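Local coordinates for protein putative Zn-dependent exopeptidase (Bacteroides vulgatus ATCC 8482, PDB 3GUX) that probably acts as a zinc-dependent exopeptidase of peptidase family M28, an aminopeptidase that would remove residues from the N-terminus of peptides, at residues Val35-Phe39 against Glu51-Leu56; Asn193-Arg197 against Ala261-Cys265; Lys228-Lys232 against Asp308-Glu313. All blocks are in the same frame, centred on the assembly; numbering follows the deposited sequence.

Contact 1: Val35-Phe39 against Glu51-Leu56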
ATOM      1  N   VAL A  35       3.530   3.936 -16.101  1.00 11.97           N
ATOM      2  CA  VAL A  35       2.773   2.914 -16.859  1.00 11.40           C
ATOM      3  C   VAL A  35       1.304   2.869 -16.431  1.00 11.01           C
ATOM      4  O   VAL A  35       0.428   2.636 -17.250  1.00 11.30           O
ATOM      5  CB  VAL A  35       3.411   1.501 -16.714  1.00 13.58           C
ATOM      6  CG1 VAL A  35       2.498   0.444 -17.295  1.00 11.57           C
ATOM      7  CG2 VAL A  35       4.811   1.469 -17.366  1.00 14.24           C
ATOM      8  N   GLN A  36       1.033   3.107 -15.146  1.00 10.11           N
ATOM      9  CA  GLN A  36      -0.350   3.136 -14.685  1.00 11.82           C
ATOM     10  C   GLN A  36      -1.044   4.361 -15.230  1.00 11.33           C
ATOM     11  O   GLN A  36      -2.165   4.273 -15.733  1.00 11.35           O
ATOM     12  CB  GLN A  36      -0.452   3.167 -13.158  1.00  7.33           C
ATOM     13  CG  GLN A  36       0.054   1.900 -12.471  1.00  9.09           C
ATOM     14  CD  GLN A  36       0.172   2.123 -10.978  1.00 11.64           C
ATOM     15  OE1 GLN A  36      -0.830   2.095 -10.267  1.00 12.77           O
ATOM     16  NE2 GLN A  36       1.382   2.407 -10.508  1.00  8.73           N
ATOM     17  N   ALA A  37      -0.343   5.487 -15.145  1.00 12.15           N
ATOM     18  CA  ALA A  37      -0.860   6.746 -15.617  1.00 11.52           C
ATOM     19  C   ALA A  37      -1.161   6.690 -17.110  1.00 12.50           C
ATOM     20  O   ALA A  37      -2.110   7.304 -17.539  1.00 12.85           O
ATOM     21  CB  ALA A  37       0.117   7.861 -15.309  1.00 13.38           C
ATOM     22  N   ASP A  38      -0.396   5.926 -17.877  1.00 12.71           N
ATOM     23  CA  ASP A  38      -0.600   5.853 -19.329  1.00 17.32           C
ATOM     24  C   ASP A  38      -1.866   5.142 -19.733  1.00 17.04           C
ATOM     25  O   ASP A  38      -2.291   5.306 -20.890  1.00 19.06           O
ATOM     26  CB  ASP A  38       0.604   5.201 -20.040  1.00 16.81           C
ATOM     27  CG  ASP A  38       1.821   6.142 -20.124  1.00 18.73           C
ATOM     28  OD1 ASP A  38       1.681   7.355 -19.859  1.00 20.57           O
ATOM     29  OD2 ASP A  38       2.911   5.667 -20.481  1.00 16.71           O
ATOM     30  N   PHE A  39      -2.505   4.401 -18.820  1.00 15.56           N
ATOM     31  CA  PHE A  39      -3.786   3.785 -19.162  1.00 13.80           C
ATOM     32  C   PHE A  39      -4.887   4.807 -19.171  1.00 13.51           C
ATOM     33  O   PHE A  39      -5.968   4.500 -19.645  1.00 12.78           O
ATOM     34  CB  PHE A  39      -4.190   2.688 -18.188  1.00 13.95           C
ATOM     35  CG  PHE A  39      -3.322   1.499 -18.245  1.00 15.90           C
ATOM     36  CD1 PHE A  39      -3.371   0.652 -19.326  1.00 16.55           C
ATOM     37  CD2 PHE A  39      -2.481   1.203 -17.214  1.00 12.11           C
ATOM     38  CE1 PHE A  39      -2.567  -0.447 -19.376  1.00 14.74           C
ATOM     39  CE2 PHE A  39      -1.665   0.091 -17.269  1.00 18.58           C
ATOM     40  CZ  PHE A  39      -1.723  -0.731 -18.351  1.00 16.57           C
ATOM     41  N   GLU A  51      -7.641  -2.897 -17.988  1.00 14.02           N
ATOM     42  CA  GLU A  51      -6.298  -3.072 -18.511  1.00 15.36           C
ATOM     43  C   GLU A  51      -5.276  -2.846 -17.399  1.00 14.78           C
ATOM     44  O   GLU A  51      -4.414  -3.681 -17.155  1.00 11.02           O
ATOM     45  CB  GLU A  51      -6.051  -2.108 -19.693  1.00 16.26           C
ATOM     46  CG  GLU A  51      -6.798  -2.476 -21.028  1.00 23.04           C
ATOM     47  CD  GLU A  51      -6.844  -1.335 -22.067  1.00 22.17           C
ATOM     48  OE1 GLU A  51      -6.226  -0.262 -21.850  1.00 23.24           O
ATOM     49  OE2 GLU A  51      -7.535  -1.495 -23.098  1.00 22.00           O
ATOM     50  N   CYS A  52      -5.395  -1.743 -16.676  1.00 14.80           N
ATOM     51  CA  CYS A  52      -4.435  -1.518 -15.602  1.00 11.83           C
ATOM     52  C   CYS A  52      -4.461  -2.678 -14.586  1.00 13.44           C
ATOM     53  O   CYS A  52      -3.425  -3.131 -14.178  1.00 10.42           O
ATOM     54  CB  CYS A  52      -4.715  -0.193 -14.944  1.00  9.78           C
ATOM     55  SG  CYS A  52      -3.447   0.287 -13.732  1.00 13.02           S
ATOM     56  N   GLY A  53      -5.637  -3.177 -14.199  1.00 14.73           N
ATOM     57  CA  GLY A  53      -5.725  -4.344 -13.272  1.00 14.24           C
ATOM     58  C   GLY A  53      -4.960  -5.569 -13.766  1.00 16.51           C
ATOM     59  O   GLY A  53      -4.251  -6.258 -12.992  1.00 18.01           O
ATOM     60  N   GLU A  54      -5.072  -5.827 -15.063  1.00 17.36           N
ATOM     61  CA  GLU A  54      -4.346  -6.929 -15.681  1.00 19.63           C
ATOM     62  C   GLU A  54      -2.838  -6.670 -15.569  1.00 20.79           C
ATOM     63  O   GLU A  54      -2.080  -7.579 -15.222  1.00 22.39           O
ATOM     64  CB  GLU A  54      -4.771  -7.116 -17.142  1.00 18.46           C
ATOM     65  CG  GLU A  54      -6.230  -7.538 -17.310  1.00 21.52           C
ATOM     66  CD  GLU A  54      -6.718  -7.471 -18.751  1.00 26.59           C
ATOM     67  OE1 GLU A  54      -5.863  -7.450 -19.666  1.00 35.98           O
ATOM     68  OE2 GLU A  54      -7.957  -7.471 -18.980  1.00 23.16           O
ATOM     69  N   TYR A  55      -2.412  -5.437 -15.859  1.00 20.74           N
ATOM     70  CA  TYR A  55      -0.997  -5.051 -15.746  1.00 20.34           C
ATOM     71  C   TYR A  55      -0.450  -5.307 -14.339  1.00 19.58           C
ATOM     72  O   TYR A  55       0.606  -5.913 -14.194  1.00 22.69           O
ATOM     73  CB  TYR A  55      -0.777  -3.570 -16.141  1.00 19.04           C
ATOM     74  CG  TYR A  55       0.599  -3.019 -15.748  1.00 19.27           C
ATOM     75  CD1 TYR A  55       1.739  -3.335 -16.477  1.00 13.49           C
ATOM     76  CD2 TYR A  55       0.742  -2.160 -14.645  1.00 12.47           C
ATOM     77  CE1 TYR A  55       3.002  -2.812 -16.109  1.00 10.97           C
ATOM     78  CE2 TYR A  55       1.953  -1.642 -14.288  1.00  9.21           C
ATOM     79  CZ  TYR A  55       3.085  -1.981 -15.010  1.00 13.64           C
ATOM     80  OH  TYR A  55       4.285  -1.459 -14.628  1.00 18.90           O
ATOM     81  N   LEU A  56      -1.189  -4.879 -13.317  1.00 17.65           N
ATOM     82  CA  LEU A  56      -0.761  -5.039 -11.921  1.00 16.53           C
ATOM     83  C   LEU A  56      -0.710  -6.503 -11.478  1.00 16.01           C
ATOM     84  O   LEU A  56       0.250  -6.928 -10.825  1.00 12.01           O
ATOM     85  CB  LEU A  56      -1.665  -4.230 -10.977  1.00 15.77           C
ATOM     86  CG  LEU A  56      -1.618  -2.722 -11.135  1.00 14.91           C
ATOM     87  CD1 LEU A  56      -2.607  -2.078 -10.201  1.00 12.90           C
ATOM     88  CD2 LEU A  56      -0.159  -2.256 -10.849  1.00 11.74           C
TER
HETATM   89  O   HOH W   1      -6.317   3.138 -21.902  1.00 17.55           O
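Phe-39 and Val-35 bring the end of helix 26-37 against one side of helix 47-62. The tight part is the Phe-39 ring, which lies with one face on the backbone of Cys-52: CE2 comes 3.6 Å from Cys-52 CA, and CD2 is 3.5 Å from Cys-52 CB. A flat ring suits this place because it can lie close on the helix surface. With its SG anti to the backbone N (chi1 -173°), Cys-52 brings the sulfur to the ring at a slant, an oblique sulfur-aromatic contact, 4.7 Å from SG to the ring centroid. Farther along, Phe-39 CZ touches Tyr-55 CB at 3.7 Å, the two rings tilted by 55°. Val-35 points its CG1 methyl over the face of the Tyr-55 ring, a CH-pi contact 3.6 Å from CG1 to the centroid. On the inner side Gln-36 meets Cys-52 through its CH2 groups, while NE2 is held by the carbonyls of Tyr-32 and Ala-131.

The outer side is looser. The aliphatic part of Glu-51 skirts the Phe-39 ring, and a water donates to Phe-39 O at 2.7 Å but only weakly to Glu-51 OE1. No direct hydrogen bond joins the segments. Consecutive helices joined by a short connection and packed through apolar side chains form a helical hairpin, here also touching helix 131-146 of the alpha/beta fold.

Contact 2: Asn193-Arg197 against Ala261-Cys265; sequences NYNAR and ARIPC
Arg-197, whose carbonyl oxygen rests against the ring of Pro-264 (O to CG 3.7 Å), has its guanidinium gripped well away from that ring: NH1 makes a salt bridge with Glu-313 and NH2 bonds to the carbonyl of Lys-314. Across the contact itself there is no hydrogen bond, and the centre is the branched side chain of Ile-263. Its CG1 stands beside its own backbone N (chi1 -63°) and the chain then runs extended, which carries CD1 in between Tyr-194 and Ala-196. CD1 lies 3.7 Å from Tyr-194 CE2, meeting the ring obliquely, and 4.0 Å from Ala-196 CB; alanine is small enough to admit it. The CG2 branch instead faces Ala-196 O at 3.8 Å. On the more exposed side, Asn-195 OD1 passes alongside Ile-263 CG1. Tyrosine suits position 194 because its ring packs on Ile-263 while its hydroxyl hydrogen-bonds to Asp-154.

The two segments run nearly parallel, 6° apart, as they lead into the neighbouring parallel strands 198-203 and 265-269. The chemistry implies cohesion by apolar packing, bought at a price: Ala-196 N, 3.7 Å from Ile-263 CD1, is buried with no hydrogen-bond partner in the model.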
ATOM      1  N   ASN A 193      -8.841 -16.705   7.979  1.00 24.22           N
ATOM      2  CA  ASN A 193      -8.066 -16.474   9.209  1.00 23.62           C
ATOM      3  C   ASN A 193      -6.831 -15.591   8.997  1.00 21.54           C
ATOM      4  O   ASN A 193      -5.937 -15.579   9.830  1.00 24.68           O
ATOM      5  CB  ASN A 193      -7.656 -17.801   9.880  1.00 21.72           C
ATOM      6  N   TYR A 194      -6.792 -14.846   7.899  1.00 20.26           N
ATOM      7  CA  TYR A 194      -5.671 -13.985   7.588  1.00 18.59           C
ATOM      8  C   TYR A 194      -5.308 -13.056   8.743  1.00 18.12           C
ATOM      9  O   TYR A 194      -6.179 -12.417   9.324  1.00 18.95           O
ATOM     10  CB  TYR A 194      -5.959 -13.111   6.361  1.00 18.46           C
ATOM     11  CG  TYR A 194      -4.765 -12.239   6.024  1.00 16.10           C
ATOM     12  CD1 TYR A 194      -3.674 -12.771   5.344  1.00 22.52           C
ATOM     13  CD2 TYR A 194      -4.695 -10.904   6.426  1.00 14.52           C
ATOM     14  CE1 TYR A 194      -2.561 -12.004   5.057  1.00 18.33           C
ATOM     15  CE2 TYR A 194      -3.595 -10.135   6.139  1.00 14.66           C
ATOM     16  CZ  TYR A 194      -2.528 -10.693   5.461  1.00 18.11           C
ATOM     17  OH  TYR A 194      -1.435  -9.934   5.169  1.00 13.40           O
ATOM     18  N   ASN A 195      -4.016 -12.994   9.057  1.00 16.56           N
ATOM     19  CA  ASN A 195      -3.494 -12.073  10.049  1.00 14.67           C
ATOM     20  C   ASN A 195      -2.111 -11.595   9.601  1.00 14.12           C
ATOM     21  O   ASN A 195      -1.458 -12.248   8.791  1.00 12.78           O
ATOM     22  CB  ASN A 195      -3.422 -12.711  11.436  1.00 14.50           C
ATOM     23  CG  ASN A 195      -2.994 -11.717  12.501  1.00 15.16           C
ATOM     24  OD1 ASN A 195      -3.561 -10.621  12.608  1.00 11.27           O
ATOM     25  ND2 ASN A 195      -1.966 -12.064  13.254  1.00 20.45           N
ATOM     26  N   ALA A 196      -1.731 -10.410  10.070  1.00 13.92           N
ATOM     27  CA  ALA A 196      -0.415  -9.825   9.845  1.00 14.95           C
ATOM     28  C   ALA A 196      -0.056  -9.101  11.138  1.00 15.84           C
ATOM     29  O   ALA A 196      -0.942  -8.667  11.868  1.00 17.73           O
ATOM     30  CB  ALA A 196      -0.438  -8.879   8.678  1.00 14.38           C
ATOM     31  N   ARG A 197       1.232  -9.005  11.442  1.00 15.42           N
ATOM     32  CA  ARG A 197       1.709  -8.324  12.647  1.00 14.55           C
ATOM     33  C   ARG A 197       1.175  -6.894  12.644  1.00 13.43           C
ATOM     34  O   ARG A 197       0.650  -6.411  13.641  1.00 16.24           O
ATOM     35  CB  ARG A 197       3.239  -8.373  12.696  1.00 12.26           C
ATOM     36  CG  ARG A 197       3.892  -7.715  13.891  1.00 15.86           C
ATOM     37  CD  ARG A 197       5.402  -7.898  13.843  1.00  9.20           C
ATOM     38  NE  ARG A 197       5.761  -9.306  14.056  1.00 11.57           N
ATOM     39  CZ  ARG A 197       6.996  -9.819  14.007  1.00 15.39           C
ATOM     40  NH1 ARG A 197       8.055  -9.055  13.731  1.00 14.01           N
ATOM     41  NH2 ARG A 197       7.175 -11.125  14.233  1.00  7.92           N
ATOM     42  N   ALA A 261     -10.543  -6.800   9.592  1.00 18.17           N
ATOM     43  CA  ALA A 261      -9.461  -7.794   9.623  1.00 14.74           C
ATOM     44  C   ALA A 261      -8.589  -7.807  10.901  1.00 13.04           C
ATOM     45  O   ALA A 261      -7.844  -8.750  11.097  1.00 13.52           O
ATOM     46  CB  ALA A 261      -8.582  -7.561   8.415  1.00 12.95           C
ATOM     47  N   ARG A 262      -8.770  -6.800  11.764  1.00 10.67           N
ATOM     48  CA  ARG A 262      -7.961  -6.444  12.975  1.00 11.56           C
ATOM     49  C   ARG A 262      -6.485  -6.457  13.131  1.00 14.99           C
ATOM     50  O   ARG A 262      -5.912  -7.067  14.068  1.00 14.05           O
ATOM     51  CB  ARG A 262      -8.660  -6.549  14.356  1.00 15.63           C
ATOM     52  CG  ARG A 262      -9.256  -7.834  14.765  1.00 14.06           C
ATOM     53  CD  ARG A 262     -10.551  -8.040  14.036  1.00  8.17           C
ATOM     54  N   ILE A 263      -5.885  -5.725  12.219  1.00 15.96           N
ATOM     55  CA  ILE A 263      -4.466  -5.581  12.072  1.00 13.89           C
ATOM     56  C   ILE A 263      -4.208  -4.104  12.279  1.00 13.94           C
ATOM     57  O   ILE A 263      -4.754  -3.299  11.510  1.00 13.96           O
ATOM     58  CB  ILE A 263      -4.109  -5.975  10.633  1.00 15.94           C
ATOM     59  CG1 ILE A 263      -4.467  -7.451  10.401  1.00 12.70           C
ATOM     60  CG2 ILE A 263      -2.626  -5.662  10.313  1.00 13.97           C
ATOM     61  CD1 ILE A 263      -4.299  -7.919   8.999  1.00 20.85           C
ATOM     62  N   PRO A 264      -3.408  -3.714  13.303  1.00 12.19           N
ATOM     63  CA  PRO A 264      -3.118  -2.277  13.322  1.00 13.90           C
ATOM     64  C   PRO A 264      -2.474  -1.884  11.979  1.00 13.30           C
ATOM     65  O   PRO A 264      -1.640  -2.614  11.452  1.00 13.08           O
ATOM     66  CB  PRO A 264      -2.113  -2.126  14.443  1.00 14.26           C
ATOM     67  CG  PRO A 264      -1.506  -3.491  14.580  1.00 19.24           C
ATOM     68  CD  PRO A 264      -2.655  -4.412  14.359  1.00 15.53           C
ATOM     69  N   CYS A 265      -2.882  -0.762  11.430  1.00 13.02           N
ATOM     70  CA  CYS A 265      -2.435  -0.405  10.119  1.00 11.63           C
ATOM     71  C   CYS A 265      -2.115   1.066  10.050  1.00 11.40           C
ATOM     72  O   CYS A 265      -2.961   1.905  10.374  1.00  9.37           O
ATOM     73  CB  CYS A 265      -3.525  -0.755   9.127  1.00 14.76           C
ATOM     74  SG  CYS A 265      -2.982  -0.650   7.463  1.00 16.97           S
TER

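Contact 3: Lys228-Lys232 against Asp308-Glu313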
ATOM      1  N   LYS A 228       7.756   3.574  14.917  1.00 12.45           N
ATOM      2  CA  LYS A 228       8.857   2.733  14.443  1.00 13.03           C
ATOM      3  C   LYS A 228       9.281   3.122  13.040  1.00 14.33           C
ATOM      4  O   LYS A 228      10.466   3.240  12.734  1.00 10.49           O
ATOM      5  CB  LYS A 228       8.404   1.272  14.447  1.00 14.43           C
ATOM      6  CG  LYS A 228       9.474   0.247  14.116  1.00 19.51           C
ATOM      7  CD  LYS A 228       8.877  -1.102  13.723  1.00 26.78           C
ATOM      8  CE  LYS A 228       8.033  -1.719  14.816  1.00 32.98           C
ATOM      9  NZ  LYS A 228       7.587  -3.082  14.434  1.00 35.76           N
ATOM     10  N   ILE A 229       8.286   3.272  12.174  1.00 13.20           N
ATOM     11  CA  ILE A 229       8.472   3.643  10.795  1.00 12.45           C
ATOM     12  C   ILE A 229       9.079   5.058  10.690  1.00 13.31           C
ATOM     13  O   ILE A 229      10.037   5.281   9.945  1.00  8.82           O
ATOM     14  CB  ILE A 229       7.112   3.529  10.019  1.00 12.35           C
ATOM     15  CG1 ILE A 229       6.676   2.052   9.921  1.00 12.67           C
ATOM     16  CG2 ILE A 229       7.221   4.163   8.647  1.00 10.96           C
ATOM     17  CD1 ILE A 229       5.144   1.809   9.537  1.00  8.86           C
ATOM     18  N   TRP A 230       8.551   6.000  11.469  1.00 13.05           N
ATOM     19  CA  TRP A 230       9.066   7.372  11.444  1.00 12.88           C
ATOM     20  C   TRP A 230      10.483   7.422  12.012  1.00 12.15           C
ATOM     21  O   TRP A 230      11.301   8.196  11.529  1.00 11.87           O
ATOM     22  CB  TRP A 230       8.144   8.339  12.184  1.00 12.64           C
ATOM     23  CG  TRP A 230       7.093   9.020  11.341  1.00 12.83           C
ATOM     24  CD1 TRP A 230       6.912  10.372  11.204  1.00 12.80           C
ATOM     25  CD2 TRP A 230       6.071   8.404  10.531  1.00 16.08           C
ATOM     26  NE1 TRP A 230       5.845  10.631  10.391  1.00 11.78           N
ATOM     27  CE2 TRP A 230       5.316   9.445   9.958  1.00 10.47           C
ATOM     28  CE3 TRP A 230       5.732   7.079  10.228  1.00 11.71           C
ATOM     29  CZ2 TRP A 230       4.255   9.205   9.080  1.00  8.04           C
ATOM     30  CZ3 TRP A 230       4.667   6.843   9.380  1.00 16.49           C
ATOM     31  CH2 TRP A 230       3.940   7.900   8.824  1.00 13.49           C
ATOM     32  N   LYS A 231      10.758   6.574  13.009  1.00 11.66           N
ATOM     33  CA  LYS A 231      12.089   6.401  13.590  1.00 11.27           C
ATOM     34  C   LYS A 231      13.088   5.995  12.534  1.00 11.43           C
ATOM     35  O   LYS A 231      14.150   6.590  12.417  1.00  9.43           O
ATOM     36  CB  LYS A 231      12.084   5.325  14.711  1.00 12.26           C
ATOM     37  CG  LYS A 231      13.392   5.122  15.458  1.00 13.68           C
ATOM     38  CD  LYS A 231      13.274   3.999  16.542  1.00 11.52           C
ATOM     39  CE  LYS A 231      14.672   3.655  17.119  1.00 14.49           C
ATOM     40  NZ  LYS A 231      14.652   2.396  17.887  1.00 21.59           N
ATOM     41  N   LYS A 232      12.735   4.986  11.746  1.00 15.12           N
ATOM     42  CA  LYS A 232      13.643   4.480  10.718  1.00 12.66           C
ATOM     43  C   LYS A 232      13.922   5.517   9.650  1.00  9.30           C
ATOM     44  O   LYS A 232      15.056   5.662   9.205  1.00 10.54           O
ATOM     45  CB  LYS A 232      13.095   3.201  10.084  1.00 13.54           C
ATOM     46  CG  LYS A 232      14.039   2.559   9.028  1.00 14.52           C
ATOM     47  CD  LYS A 232      15.355   2.082   9.574  1.00 13.90           C
ATOM     48  CE  LYS A 232      15.238   0.859  10.456  1.00 15.25           C
ATOM     49  NZ  LYS A 232      16.626   0.433  10.830  1.00 11.86           N
ATOM     50  N   ASP A 308      13.586  -0.827   4.913  1.00 12.15           N
ATOM     51  CA  ASP A 308      14.417  -0.952   6.129  1.00 10.99           C
ATOM     52  C   ASP A 308      13.546  -1.319   7.339  1.00 10.59           C
ATOM     53  O   ASP A 308      14.013  -2.023   8.214  1.00 10.97           O
ATOM     54  CB  ASP A 308      15.272   0.301   6.396  1.00 11.61           C
ATOM     55  CG  ASP A 308      16.572   0.309   5.600  1.00 10.08           C
ATOM     56  OD1 ASP A 308      17.583  -0.202   6.119  1.00 19.75           O
ATOM     57  OD2 ASP A 308      16.603   0.852   4.483  1.00 16.27           O
ATOM     58  N   VAL A 309      12.294  -0.854   7.365  1.00 10.23           N
ATOM     59  CA  VAL A 309      11.386  -1.228   8.424  1.00 11.58           C
ATOM     60  C   VAL A 309      11.083  -2.720   8.294  1.00 11.51           C
ATOM     61  O   VAL A 309      11.346  -3.472   9.235  1.00  8.58           O
ATOM     62  CB  VAL A 309      10.096  -0.396   8.444  1.00 12.20           C
ATOM     63  CG1 VAL A 309       9.019  -1.058   9.323  1.00 16.84           C
ATOM     64  CG2 VAL A 309      10.385   0.998   8.935  1.00 12.12           C
ATOM     65  N   ILE A 310      10.629  -3.156   7.117  1.00 12.34           N
ATOM     66  CA  ILE A 310      10.178  -4.552   6.977  1.00 12.28           C
ATOM     67  C   ILE A 310      11.296  -5.557   7.026  1.00 13.23           C
ATOM     68  O   ILE A 310      11.075  -6.637   7.557  1.00 12.64           O
ATOM     69  CB  ILE A 310       9.253  -4.833   5.721  1.00 11.32           C
ATOM     70  CG1 ILE A 310      10.012  -4.843   4.402  1.00  8.62           C
ATOM     71  CG2 ILE A 310       8.093  -3.844   5.677  1.00  9.60           C
ATOM     72  CD1 ILE A 310       9.074  -5.013   3.219  1.00  7.79           C
ATOM     73  N   TYR A 311      12.476  -5.219   6.506  1.00 14.06           N
ATOM     74  CA  TYR A 311      13.622  -6.132   6.566  1.00 14.64           C
ATOM     75  C   TYR A 311      14.184  -6.327   8.011  1.00 14.45           C
ATOM     76  O   TYR A 311      14.894  -7.314   8.261  1.00 15.19           O
ATOM     77  CB  TYR A 311      14.732  -5.731   5.558  1.00 14.87           C
ATOM     78  CG  TYR A 311      14.464  -6.193   4.138  1.00 16.90           C
ATOM     79  CD1 TYR A 311      13.531  -5.547   3.340  1.00 17.21           C
ATOM     80  CD2 TYR A 311      15.146  -7.271   3.582  1.00 12.13           C
ATOM     81  CE1 TYR A 311      13.281  -5.945   2.044  1.00 17.32           C
ATOM     82  CE2 TYR A 311      14.885  -7.688   2.255  1.00 17.00           C
ATOM     83  CZ  TYR A 311      13.957  -7.005   1.501  1.00 16.81           C
ATOM     84  OH  TYR A 311      13.649  -7.364   0.210  1.00 18.76           O
ATOM     85  N   ASN A 312      13.885  -5.377   8.908  0.50 14.54           N
ATOM     86  CA  ASN A 312      14.234  -5.455  10.334  0.50 14.28           C
ATOM     87  C   ASN A 312      13.302  -6.349  11.188  0.50 14.02           C
ATOM     88  O   ASN A 312      13.630  -6.648  12.342  0.50 12.39           O
ATOM     89  CB  ASN A 312      14.217  -4.054  10.962  0.50 14.09           C
ATOM     90  CG  ASN A 312      15.572  -3.375  10.992  0.50 17.91           C
ATOM     91  OD1 ASN A 312      16.501  -3.728  10.251  0.50 20.24           O
ATOM     92  ND2 ASN A 312      15.684  -2.369  11.870  0.50  7.22           N
ATOM     93  N   GLU A 313      12.163  -6.779  10.634  1.00 11.81           N
ATOM     94  CA  GLU A 313      11.171  -7.566  11.384  1.00 12.33           C
ATOM     95  C   GLU A 313      11.660  -8.999  11.589  1.00 12.76           C
ATOM     96  O   GLU A 313      12.074  -9.636  10.624  1.00 13.40           O
ATOM     97  CB  GLU A 313       9.836  -7.570  10.665  1.00 12.57           C
ATOM     98  CG  GLU A 313       9.170  -6.206  10.643  1.00  9.83           C
ATOM     99  CD  GLU A 313       8.696  -5.737  12.009  1.00 10.26           C
ATOM    100  OE1 GLU A 313       8.385  -6.593  12.857  1.00 15.44           O
ATOM    101  OE2 GLU A 313       8.635  -4.508  12.230  1.00 17.91           O
TER
HETATM  102  O   HOH W   2      18.048  -0.339   8.489  1.00 13.36           O
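The carboxylate of Glu-313 is the flat group that meets Lys-228, at the side of OE2 that faces the other oxygen: NZ donates to this syn lone pair in a 2.8 Å salt bridge from Lys-228 NZ to Glu-313 OE2. The same oxygen is hydrogen-bonded to the hydroxyl of Tyr-198, and OE1 is paired with Arg-197, so the group is held at both oxygens and its rotation is restricted. Lys-228 is extended as far as CD, then bends (chi3 -60°) to bring its ammonium to the acid; the long, flexible chain of lysine suits such a reach.

Between the charged ends lies a hydrocarbon core. Val-309 puts CG2 against the surface of helix 223-236, 3.8 Å from Ile-229 CA and 3.7 Å from Lys-232 CB, while its CG1 meets Ile-229 CG1 at 3.9 Å. Valine, short and with two methyls at CB, can touch two successive turns at once. Lys-232 folds at chi2 and chi3 (64° and 71°), and its CD rests 3.6 Å from Asp-308 CB. A water accepts from Lys-232 NZ at 2.8 Å. Asp-308 OD1 receives the backbone N-H of Ala-21.

Both helices rest on strand 198-203. The chemistry implies apolar packing flanked by charge, and the nearby lysine and arginine would probably favour the ionised form of Glu-313.

In the fold
Contacts 2 and 3 adjoin, with centres about 18 Å apart, and their segments alternate along the chain. Their junction is the salt bridge from Arg-197 NH1 to Glu-313 OE1, 2.6 Å, which ties the entrance of strand 198-203 to the chain following helix 296-311. Contact 1 comes earlier in the sequence and lies on the opposite side of the chain's centre, its centre about 28 Å from that of contact 2 and 30 Å from that of contact 3; its nearest atoms stay about 16 and 17 Å away. In family M28 the zinc site typically forms at the C-terminal ends of the parallel strands, whereas contact 2 sits where two of these strands begin, probably away from catalysis.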